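Local coordinates for diaminopimelate decarboxylase (Methanocaldococcus jannaschii, PDB 1TUF), which catalyses the pyridoxal 5'-phosphate-dependent decarboxylation of meso-diaminopimelate to L-lysine, the last step of lysine biosynthesis, as a homodimer, at residues Gly304-Ile309 with Asp371-Gly376; His338-Lys343 with Ala380-Gly385; Gly355-Ser360 with Asn394-Gly399. One frame throughout, in Å; residues are numbered along the deposited sequence.

In the fold
The three contacts lie in the beta-rich part of the chain beside the TIM-barrel cofactor domain. Contacts 1 and 2 have centres 13 Å apart and are tied together by strand 378-381, which pairs antiparallel with both 300-311 and 339-341; contact 1 involves the loop leading into it. They also touch directly, through a probable hydrogen bond of 3.3 Å from Asn-341 ND2 to Asp-371 O. Contact 3, centred 19 Å from contact 1 and 20 Å from contact 2, reaches the active site, with Glu-359 against azelaic acid. In contact 2, the side chain of Ile-381 stays about 11 Å from a bound azelaic acid, while contact 1 is remote from the site. Contacts 1 and 3 both touch the second subunit.

Contact 1 (Gly304-Ile309 with Asp371-Gly376); sequences GKVHHI and DKVEVG
Val-306 O takes a hydrogen bond from Gly-376 N at 3.0 Å, and this bond fixes where the loop 371-376 meets the strand. Gly-376 has a positive phi of 106°, at which a beta carbon would crowd the carbonyl oxygen of Val-375; glycine therefore suits the place. Its own carbonyl turns toward Lys-305, whose NZ donates to Gly-376 O at 3.0 Å, in the carbonyl plane and on a lone pair. The lysine chain runs out extended and bends only at its last torsion (chi4 67°), which brings the ammonium group round onto that oxygen.

Val-306 points toward the loop. Its CG1 lies between the backbone N and the carbonyl carbon (chi1 49°) and presses on Glu-374 O at 3.0 Å, a close approach for a methyl, while CG2 faces Val-373 CG1 at 4.2 Å. The beta-branched residue thus fills the angle between strand and loop with both methyls. The Gly-376 N to Val-306 O bond opens an antiparallel pairing in the mixed sheet, where backbone hydrogen bonds also join Val-306 to Asp-377 and Gly-304 to Leu-379 on strand 378-381. His-307 and His-308 both form backbone hydrogen bonds with Met-319 and both point away from the loop, consistent with a beta bulge; His-308 reaches Ser-137 of the second subunit.

Further along the strand, Ile-309 points back toward the loop. Its CD1 lies 3.8 Å from Val-375 CG2, the two side chains meeting at a slant; the same CD1 also rests on the loop backbone, 3.7 Å from Val-373 O. Glu-374 points away from the strand, and its OE1 forms a salt bridge with Lys-345.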
loop_
_atom_site.group_PDB
_atom_site.type_symbol
_atom_site.label_atom_id
_atom_site.label_comp_id
_atom_site.label_asym_id
_atom_site.label_seq_id
_atom_site.Cartn_x
_atom_site.Cartn_y
_atom_site.Cartn_z
ATOM N N GLY A 304 -17.474 -8.510 -1.754
ATOM C CA GLY A 304 -16.794 -9.001 -2.940
ATOM C C GLY A 304 -17.435 -10.264 -3.485
ATOM O O GLY A 304 -17.595 -11.238 -2.759
ATOM N N LYS A 305 -17.789 -10.255 -4.765
ATOM C CA LYS A 305 -18.420 -11.411 -5.389
ATOM C C LYS A 305 -17.387 -12.495 -5.695
ATOM O O LYS A 305 -16.254 -12.201 -6.089
ATOM C CB LYS A 305 -19.128 -10.982 -6.677
ATOM C CG LYS A 305 -20.105 -11.998 -7.235
ATOM C CD LYS A 305 -20.633 -11.540 -8.589
ATOM C CE LYS A 305 -21.877 -12.314 -9.024
ATOM N NZ LYS A 305 -23.072 -12.048 -8.161
ATOM N N VAL A 306 -17.780 -13.749 -5.505
ATOM C CA VAL A 306 -16.892 -14.868 -5.776
ATOM C C VAL A 306 -17.059 -15.262 -7.240
ATOM O O VAL A 306 -18.164 -15.562 -7.686
ATOM C CB VAL A 306 -17.224 -16.073 -4.860
ATOM C CG1 VAL A 306 -18.701 -16.344 -4.884
ATOM C CG2 VAL A 306 -16.466 -17.306 -5.318
ATOM N N HIS A 307 -15.965 -15.247 -7.992
ATOM C CA HIS A 307 -16.036 -15.584 -9.409
ATOM C C HIS A 307 -15.528 -16.985 -9.706
ATOM O O HIS A 307 -15.820 -17.546 -10.765
ATOM C CB HIS A 307 -15.223 -14.587 -10.241
ATOM C CG HIS A 307 -15.816 -13.214 -10.305
ATOM N ND1 HIS A 307 -15.834 -12.356 -9.226
ATOM C CD2 HIS A 307 -16.385 -12.539 -11.331
ATOM C CE1 HIS A 307 -16.386 -11.210 -9.586
ATOM N NE2 HIS A 307 -16.728 -11.296 -10.858
ATOM N N HIS A 308 -14.777 -17.555 -8.771
ATOM C CA HIS A 308 -14.211 -18.878 -8.971
ATOM C C HIS A 308 -14.032 -19.641 -7.683
ATOM O O HIS A 308 -13.828 -19.057 -6.618
ATOM C CB HIS A 308 -12.837 -18.766 -9.638
ATOM C CG HIS A 308 -12.886 -18.296 -11.056
ATOM N ND1 HIS A 308 -13.284 -19.113 -12.093
ATOM C CD2 HIS A 308 -12.582 -17.099 -11.614
ATOM C CE1 HIS A 308 -13.220 -18.441 -13.228
ATOM N NE2 HIS A 308 -12.797 -17.216 -12.966
ATOM N N ILE A 309 -14.086 -20.959 -7.809
ATOM C CA ILE A 309 -13.888 -21.865 -6.699
ATOM C C ILE A 309 -12.812 -22.818 -7.188
ATOM O O ILE A 309 -13.041 -23.606 -8.103
ATOM C CB ILE A 309 -15.163 -22.655 -6.394
ATOM C CG1 ILE A 309 -16.235 -21.705 -5.865
ATOM C CG2 ILE A 309 -14.862 -23.758 -5.393
ATOM C CD1 ILE A 309 -17.562 -22.380 -5.628
ATOM N N ASP A 371 -20.395 -20.519 5.360
ATOM C CA ASP A 371 -21.517 -21.282 4.821
ATOM C C ASP A 371 -21.127 -21.626 3.380
ATOM O O ASP A 371 -20.571 -20.782 2.678
ATOM C CB ASP A 371 -22.800 -20.432 4.849
ATOM C CG ASP A 371 -23.378 -20.276 6.255
ATOM O OD1 ASP A 371 -22.635 -19.875 7.177
ATOM O OD2 ASP A 371 -24.581 -20.554 6.442
ATOM N N LYS A 372 -21.406 -22.852 2.939
ATOM C CA LYS A 372 -21.037 -23.273 1.587
ATOM C C LYS A 372 -20.953 -22.134 0.592
ATOM O O LYS A 372 -21.960 -21.512 0.243
ATOM C CB LYS A 372 -22.002 -24.336 1.054
ATOM C CG LYS A 372 -21.488 -25.759 1.211
ATOM C CD LYS A 372 -20.252 -26.025 0.360
ATOM C CE LYS A 372 -20.585 -26.064 -1.130
ATOM N NZ LYS A 372 -19.365 -26.287 -1.979
ATOM N N VAL A 373 -19.737 -21.859 0.139
ATOM C CA VAL A 373 -19.527 -20.797 -0.825
ATOM C C VAL A 373 -19.881 -21.321 -2.200
ATOM O O VAL A 373 -19.543 -22.438 -2.559
ATOM C CB VAL A 373 -18.074 -20.319 -0.818
ATOM C CG1 VAL A 373 -17.907 -19.188 -1.807
ATOM C CG2 VAL A 373 -17.690 -19.872 0.577
ATOM N N GLU A 374 -20.567 -20.505 -2.976
ATOM C CA GLU A 374 -20.976 -20.918 -4.299
ATOM C C GLU A 374 -20.636 -19.790 -5.270
ATOM O O GLU A 374 -20.648 -18.623 -4.893
ATOM C CB GLU A 374 -22.476 -21.184 -4.267
ATOM C CG GLU A 374 -22.935 -22.314 -5.147
ATOM C CD GLU A 374 -24.155 -23.015 -4.581
ATOM O OE1 GLU A 374 -25.190 -22.341 -4.354
ATOM O OE2 GLU A 374 -24.077 -24.244 -4.356
ATOM N N VAL A 375 -20.308 -20.124 -6.509
ATOM C CA VAL A 375 -19.980 -19.087 -7.474
ATOM C C VAL A 375 -21.167 -18.138 -7.548
ATOM O O VAL A 375 -22.315 -18.567 -7.687
ATOM C CB VAL A 375 -19.685 -19.698 -8.868
ATOM C CG1 VAL A 375 -19.684 -18.609 -9.951
ATOM C CG2 VAL A 375 -18.335 -20.400 -8.837
ATOM N N GLY A 376 -20.889 -16.845 -7.432
ATOM C CA GLY A 376 -21.953 -15.860 -7.473
ATOM C C GLY A 376 -22.247 -15.275 -6.099
ATOM O O GLY A 376 -22.750 -14.157 -5.984
#

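Contact 2 (His338-Lys343 with Ala380-Gly385); sequences HIINCK and AIFDVG
The imidazole of His-338 stands edge-on over the ring of Phe-382 in a T-shaped pair, the centroids of the His-338 and Phe-382 rings 4.9 Å apart and the planes at 73°. His-338 ND1 does the touching: it sits over the centre of the phenyl face, 3.7 Å above the plane of the Phe-382 ring. This buried nitrogen has no conventional hydrogen-bond partner, so the pi cloud is its immediate surrounding; were it protonated, the aromatic face would probably favour it. With CG of His-338 anti to N (chi1 -171°), the ring swings to the side of its carbonyl carbon and runs alongside the phenylalanine, pointing the same way. Ile-340 closes on the rim of the same phenyl, its CD1 at 3.7 Å from Phe-382 CE1.

Beneath these side chains is a short antiparallel beta ladder. Ile-340 and Ala-380 form a hydrogen-bonded pair, with Ala-380 N to Ile-340 O at 2.8 Å and Ile-340 N to Ala-380 O at 3.1 Å; Ile-339 and Ile-381 are the non-hydrogen-bonded pair next to it. These two isoleucines share the other face, where both touch Phe-364 of strand 363-371. Alanine suits its position because its small CB leaves room for Cys-342 SG, 3.8 Å from Ala-380 CB.

Where His-338 faces Phe-382, the straight bond from Phe-382 N to His-338 O (2.9 Å) is the last direct rung. Beyond it the link runs through a water, which accepts from His-338 N and donates to Asp-383 OD2 at 2.6 Å from the water oxygen; Lys-257 forms a salt bridge with the same carboxylate oxygen.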
loop_
_atom_site.group_PDB
_atom_site.type_symbol
_atom_site.label_atom_id
_atom_site.label_comp_id
_atom_site.label_asym_id
_atom_site.label_seq_id
_atom_site.Cartn_x
_atom_site.Cartn_y
_atom_site.Cartn_z
ATOM N N HIS A 338 -12.840 -10.574 10.180
ATOM C CA HIS A 338 -13.905 -11.563 10.153
ATOM C C HIS A 338 -14.487 -11.610 8.740
ATOM O O HIS A 338 -14.672 -10.574 8.100
ATOM C CB HIS A 338 -14.993 -11.213 11.172
ATOM C CG HIS A 338 -16.002 -12.301 11.356
ATOM N ND1 HIS A 338 -17.351 -12.055 11.497
ATOM C CD2 HIS A 338 -15.863 -13.648 11.378
ATOM C CE1 HIS A 338 -18.000 -13.203 11.590
ATOM N NE2 HIS A 338 -17.119 -14.185 11.520
ATOM N N ILE A 339 -14.768 -12.814 8.253
ATOM C CA ILE A 339 -15.308 -12.979 6.909
ATOM C C ILE A 339 -16.487 -13.944 6.889
ATOM O O ILE A 339 -16.427 -15.010 7.498
ATOM C CB ILE A 339 -14.223 -13.523 5.948
ATOM C CG1 ILE A 339 -13.026 -12.566 5.908
ATOM C CG2 ILE A 339 -14.816 -13.727 4.559
ATOM C CD1 ILE A 339 -11.893 -13.028 4.999
ATOM N N ILE A 340 -17.560 -13.579 6.192
ATOM C CA ILE A 340 -18.730 -14.452 6.106
ATOM C C ILE A 340 -19.387 -14.402 4.730
ATOM O O ILE A 340 -19.061 -13.561 3.890
ATOM C CB ILE A 340 -19.820 -14.067 7.120
ATOM C CG1 ILE A 340 -20.360 -12.685 6.765
ATOM C CG2 ILE A 340 -19.282 -14.112 8.540
ATOM C CD1 ILE A 340 -21.574 -12.285 7.553
ATOM N N ASN A 341 -20.329 -15.312 4.522
ATOM C CA ASN A 341 -21.076 -15.391 3.278
ATOM C C ASN A 341 -22.388 -14.658 3.551
ATOM O O ASN A 341 -23.090 -14.972 4.516
ATOM C CB ASN A 341 -21.358 -16.856 2.943
ATOM C CG ASN A 341 -21.982 -17.040 1.573
ATOM O OD1 ASN A 341 -22.615 -16.127 1.025
ATOM N ND2 ASN A 341 -21.821 -18.238 1.015
ATOM N N CYS A 342 -22.718 -13.681 2.714
ATOM C CA CYS A 342 -23.945 -12.914 2.898
ATOM C C CYS A 342 -25.202 -13.776 2.817
ATOM O O CYS A 342 -26.315 -13.291 3.032
ATOM C CB CYS A 342 -24.012 -11.792 1.863
ATOM S SG CYS A 342 -22.756 -10.537 2.130
ATOM N N LYS A 343 -25.017 -15.056 2.510
ATOM C CA LYS A 343 -26.129 -15.992 2.398
ATOM C C LYS A 343 -25.879 -17.173 3.333
ATOM O O LYS A 343 -24.809 -17.782 3.304
ATOM C CB LYS A 343 -26.254 -16.486 0.950
ATOM C CG LYS A 343 -27.671 -16.451 0.371
ATOM C CD LYS A 343 -28.610 -17.377 1.129
ATOM C CE LYS A 343 -29.994 -17.453 0.475
ATOM N NZ LYS A 343 -30.718 -16.142 0.412
ATOM N N ALA A 380 -18.514 -11.068 2.729
ATOM C CA ALA A 380 -18.389 -9.769 3.376
ATOM C C ALA A 380 -17.253 -9.781 4.375
ATOM O O ALA A 380 -17.152 -10.688 5.196
ATOM C CB ALA A 380 -19.683 -9.411 4.074
ATOM N N ILE A 381 -16.382 -8.787 4.302
ATOM C CA ILE A 381 -15.289 -8.725 5.251
ATOM C C ILE A 381 -15.558 -7.573 6.220
ATOM O O ILE A 381 -15.844 -6.451 5.810
ATOM C CB ILE A 381 -13.935 -8.562 4.529
ATOM C CG1 ILE A 381 -12.815 -8.407 5.550
ATOM C CG2 ILE A 381 -13.969 -7.377 3.619
ATOM C CD1 ILE A 381 -11.431 -8.524 4.938
ATOM N N PHE A 382 -15.465 -7.873 7.510
ATOM C CA PHE A 382 -15.744 -6.913 8.571
ATOM C C PHE A 382 -14.617 -5.951 8.954
ATOM O O PHE A 382 -13.430 -6.191 8.701
ATOM C CB PHE A 382 -16.166 -7.659 9.852
ATOM C CG PHE A 382 -17.536 -8.302 9.787
ATOM C CD1 PHE A 382 -17.996 -8.899 8.620
ATOM C CD2 PHE A 382 -18.341 -8.365 10.928
ATOM C CE1 PHE A 382 -19.235 -9.551 8.584
ATOM C CE2 PHE A 382 -19.584 -9.016 10.905
ATOM C CZ PHE A 382 -20.029 -9.608 9.733
ATOM N N ASP A 383 -15.026 -4.848 9.569
ATOM C CA ASP A 383 -14.111 -3.866 10.091
ATOM C C ASP A 383 -13.085 -3.314 9.119
ATOM O O ASP A 383 -11.882 -3.349 9.377
ATOM C CB ASP A 383 -13.442 -4.493 11.311
ATOM C CG ASP A 383 -14.456 -5.203 12.217
ATOM O OD1 ASP A 383 -15.251 -4.493 12.874
ATOM O OD2 ASP A 383 -14.475 -6.460 12.254
ATOM N N VAL A 384 -13.563 -2.774 8.006
ATOM C CA VAL A 384 -12.649 -2.221 7.025
ATOM C C VAL A 384 -12.800 -0.706 6.940
ATOM O O VAL A 384 -12.211 -0.058 6.075
ATOM C CB VAL A 384 -12.876 -2.886 5.641
ATOM C CG1 VAL A 384 -12.570 -4.391 5.744
ATOM C CG2 VAL A 384 -14.317 -2.694 5.174
ATOM N N GLY A 385 -13.572 -0.151 7.872
ATOM C CA GLY A 385 -13.809 1.281 7.886
ATOM C C GLY A 385 -12.572 2.111 8.158
ATOM O O GLY A 385 -12.462 3.257 7.739
HETATM O O HOH W 1 -12.777 -8.428 11.981
#

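Contact 3 (Gly355-Ser360 with Asn394-Gly399); sequences GGLCES and NYNARG. With AZ1 (azelaic acid), chain D.
The two loops come nearest at Leu-357 and Asn-396, whose CA atoms are 6.3 Å apart, and just beyond, the inverse gamma turn centred on Cys-358 presents the N-H of Cys-358 to the other loop. Asn-396 OD1 accepts it at 2.8 Å, in the plane of the amide. Asparagine suits this place twice: its amide oxygen accepts a backbone N-H, and it tolerates the left-handed backbone conformation found here. The amide nitrogen ND2 of Asn-396 lies 3.1 Å above the ring of Tyr-395, over its centre.

Tyr-395 OH donates to Glu-359 OE1 at 2.6 Å, the carboxylate oxygen lying at the ring edge and met nearly along its C-O axis, with ring and carboxylate planes 33° apart. Glu-359 bends at chi2 (60°), which brings the carboxylate to both tyrosine and ligand: OE2 lies against the aliphatic chain of azelaic acid, 3.2 Å from its C3. Tyr-395 thus stands in the second shell, consistent with orienting Glu-359, a residue inferred to bind substrate.

The loop 355-360 carries the Cys-Glu-Ser motif of diaminopimelate decarboxylases, in which the active site is built at the dimer interface. Cys-358, the predicted proton donor, packs on the pyridoxal-lysine of the second subunit, whose Arg-329 also binds the azelaic acid.

Leu-357 is wedged among Tyr-395, Asn-396 and Arg-398. Its CD1 touches Tyr-395 CD2 at 3.6 Å, while CD2 lies over one face of the Arg-398 guanidinium, a tight approach of 3.1 Å to the buried Arg-398 NH1. Gly-356 suits the neighbouring place, since a CB there would collide with Arg-398 NH2.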
loop_
_atom_site.group_PDB
_atom_site.type_symbol
_atom_site.label_atom_id
_atom_site.label_comp_id
_atom_site.label_asym_id
_atom_site.label_seq_id
_atom_site.Cartn_x
_atom_site.Cartn_y
_atom_site.Cartn_z
ATOM N N GLY A 355 -7.823 -12.613 -3.292
ATOM C CA GLY A 355 -8.208 -11.662 -4.321
ATOM C C GLY A 355 -7.689 -12.090 -5.682
ATOM O O GLY A 355 -7.215 -13.213 -5.847
ATOM N N GLY A 356 -7.765 -11.193 -6.660
ATOM C CA GLY A 356 -7.298 -11.523 -7.997
ATOM C C GLY A 356 -5.950 -10.940 -8.382
ATOM O O GLY A 356 -5.570 -10.998 -9.553
ATOM N N LEU A 357 -5.222 -10.381 -7.418
ATOM C CA LEU A 357 -3.916 -9.801 -7.719
ATOM C C LEU A 357 -2.826 -10.847 -7.790
ATOM O O LEU A 357 -2.817 -11.806 -7.020
ATOM C CB LEU A 357 -3.514 -8.759 -6.676
ATOM C CG LEU A 357 -4.359 -7.493 -6.544
ATOM C CD1 LEU A 357 -3.489 -6.359 -6.030
ATOM C CD2 LEU A 357 -4.925 -7.118 -7.891
ATOM N N CYS A 358 -1.891 -10.646 -8.712
ATOM C CA CYS A 358 -0.787 -11.579 -8.880
ATOM C C CYS A 358 0.286 -11.373 -7.837
ATOM O O CYS A 358 1.450 -11.136 -8.156
ATOM C CB CYS A 358 -0.187 -11.451 -10.270
ATOM S SG CYS A 358 -0.587 -12.872 -11.280
ATOM N N GLU A 359 -0.127 -11.489 -6.582
ATOM C CA GLU A 359 0.753 -11.304 -5.446
ATOM C C GLU A 359 0.354 -12.386 -4.458
ATOM O O GLU A 359 -0.810 -12.497 -4.101
ATOM C CB GLU A 359 0.504 -9.914 -4.867
ATOM C CG GLU A 359 1.482 -9.442 -3.828
ATOM C CD GLU A 359 2.907 -9.366 -4.340
ATOM O OE1 GLU A 359 3.141 -8.742 -5.400
ATOM O OE2 GLU A 359 3.797 -9.927 -3.673
ATOM N N SER A 360 1.313 -13.197 -4.032
ATOM C CA SER A 360 1.020 -14.274 -3.102
ATOM C C SER A 360 0.357 -13.812 -1.798
ATOM O O SER A 360 -0.507 -14.500 -1.257
ATOM C CB SER A 360 2.301 -15.044 -2.785
ATOM O OG SER A 360 3.285 -14.177 -2.255
ATOM N N ASN A 394 -3.858 1.300 -6.821
ATOM C CA ASN A 394 -4.108 0.732 -8.143
ATOM C C ASN A 394 -3.146 -0.381 -8.530
ATOM O O ASN A 394 -2.937 -0.655 -9.716
ATOM C CB ASN A 394 -4.052 1.831 -9.205
ATOM C CG ASN A 394 -5.192 2.829 -9.072
ATOM O OD1 ASN A 394 -6.356 2.447 -8.893
ATOM N ND2 ASN A 394 -4.868 4.111 -9.179
ATOM N N TYR A 395 -2.564 -1.030 -7.530
ATOM C CA TYR A 395 -1.635 -2.115 -7.786
ATOM C C TYR A 395 -2.296 -3.108 -8.734
ATOM O O TYR A 395 -3.500 -3.394 -8.620
ATOM C CB TYR A 395 -1.249 -2.782 -6.471
ATOM C CG TYR A 395 -0.176 -3.824 -6.617
ATOM C CD1 TYR A 395 0.898 -3.636 -7.508
ATOM C CD2 TYR A 395 -0.208 -4.990 -5.848
ATOM C CE1 TYR A 395 1.912 -4.585 -7.623
ATOM C CE2 TYR A 395 0.795 -5.944 -5.954
ATOM C CZ TYR A 395 1.854 -5.737 -6.837
ATOM O OH TYR A 395 2.857 -6.669 -6.888
ATOM N N ASN A 396 -1.501 -3.633 -9.665
ATOM C CA ASN A 396 -1.981 -4.554 -10.701
ATOM C C ASN A 396 -2.966 -3.818 -11.594
ATOM O O ASN A 396 -3.907 -4.426 -12.106
ATOM C CB ASN A 396 -2.703 -5.761 -10.115
ATOM C CG ASN A 396 -1.758 -6.812 -9.570
ATOM O OD1 ASN A 396 -2.040 -8.011 -9.651
ATOM N ND2 ASN A 396 -0.647 -6.375 -8.996
ATOM N N ALA A 397 -2.749 -2.514 -11.774
ATOM C CA ALA A 397 -3.632 -1.674 -12.584
ATOM C C ALA A 397 -5.119 -1.956 -12.333
ATOM O O ALA A 397 -5.863 -2.323 -13.249
ATOM C CB ALA A 397 -3.309 -1.843 -14.059
ATOM N N ARG A 398 -5.535 -1.790 -11.082
ATOM C CA ARG A 398 -6.923 -1.988 -10.671
ATOM C C ARG A 398 -7.432 -0.687 -10.050
ATOM O O ARG A 398 -6.747 -0.077 -9.234
ATOM C CB ARG A 398 -7.023 -3.115 -9.643
ATOM C CG ARG A 398 -7.098 -4.524 -10.223
ATOM C CD ARG A 398 -7.294 -5.531 -9.084
ATOM N NE ARG A 398 -7.912 -6.794 -9.506
ATOM C CZ ARG A 398 -7.321 -7.718 -10.262
ATOM N NH1 ARG A 398 -6.080 -7.536 -10.699
ATOM N NH2 ARG A 398 -7.968 -8.836 -10.571
ATOM N N GLY A 399 -8.623 -0.255 -10.444
ATOM C CA GLY A 399 -9.153 0.979 -9.895
ATOM C C GLY A 399 -9.628 0.798 -8.465
ATOM O O GLY A 399 -9.912 -0.320 -8.042
HETATM C C AZ1 D . 4.689 -13.013 -6.470
HETATM C C2 AZ1 D . 5.173 -11.588 -6.141
HETATM C C3 AZ1 D . 6.252 -10.651 -5.543
HETATM C C4 AZ1 D . 6.327 -9.114 -5.420
HETATM C C5 AZ1 D . 6.974 -8.368 -4.236
HETATM C C6 AZ1 D . 7.320 -6.879 -4.455
HETATM C C7 AZ1 D . 8.454 -6.011 -3.879
HETATM C C8 AZ1 D . 9.254 -6.354 -2.619
HETATM C C9 AZ1 D . 10.528 -7.206 -2.779
HETATM O OXT AZ1 D . 3.505 -13.239 -7.075
HETATM O O AZ1 D . 5.394 -13.973 -6.179
HETATM O O2 AZ1 D . 10.589 -8.467 -2.187
HETATM O OXT2 AZ1 D . 11.469 -6.708 -3.437
#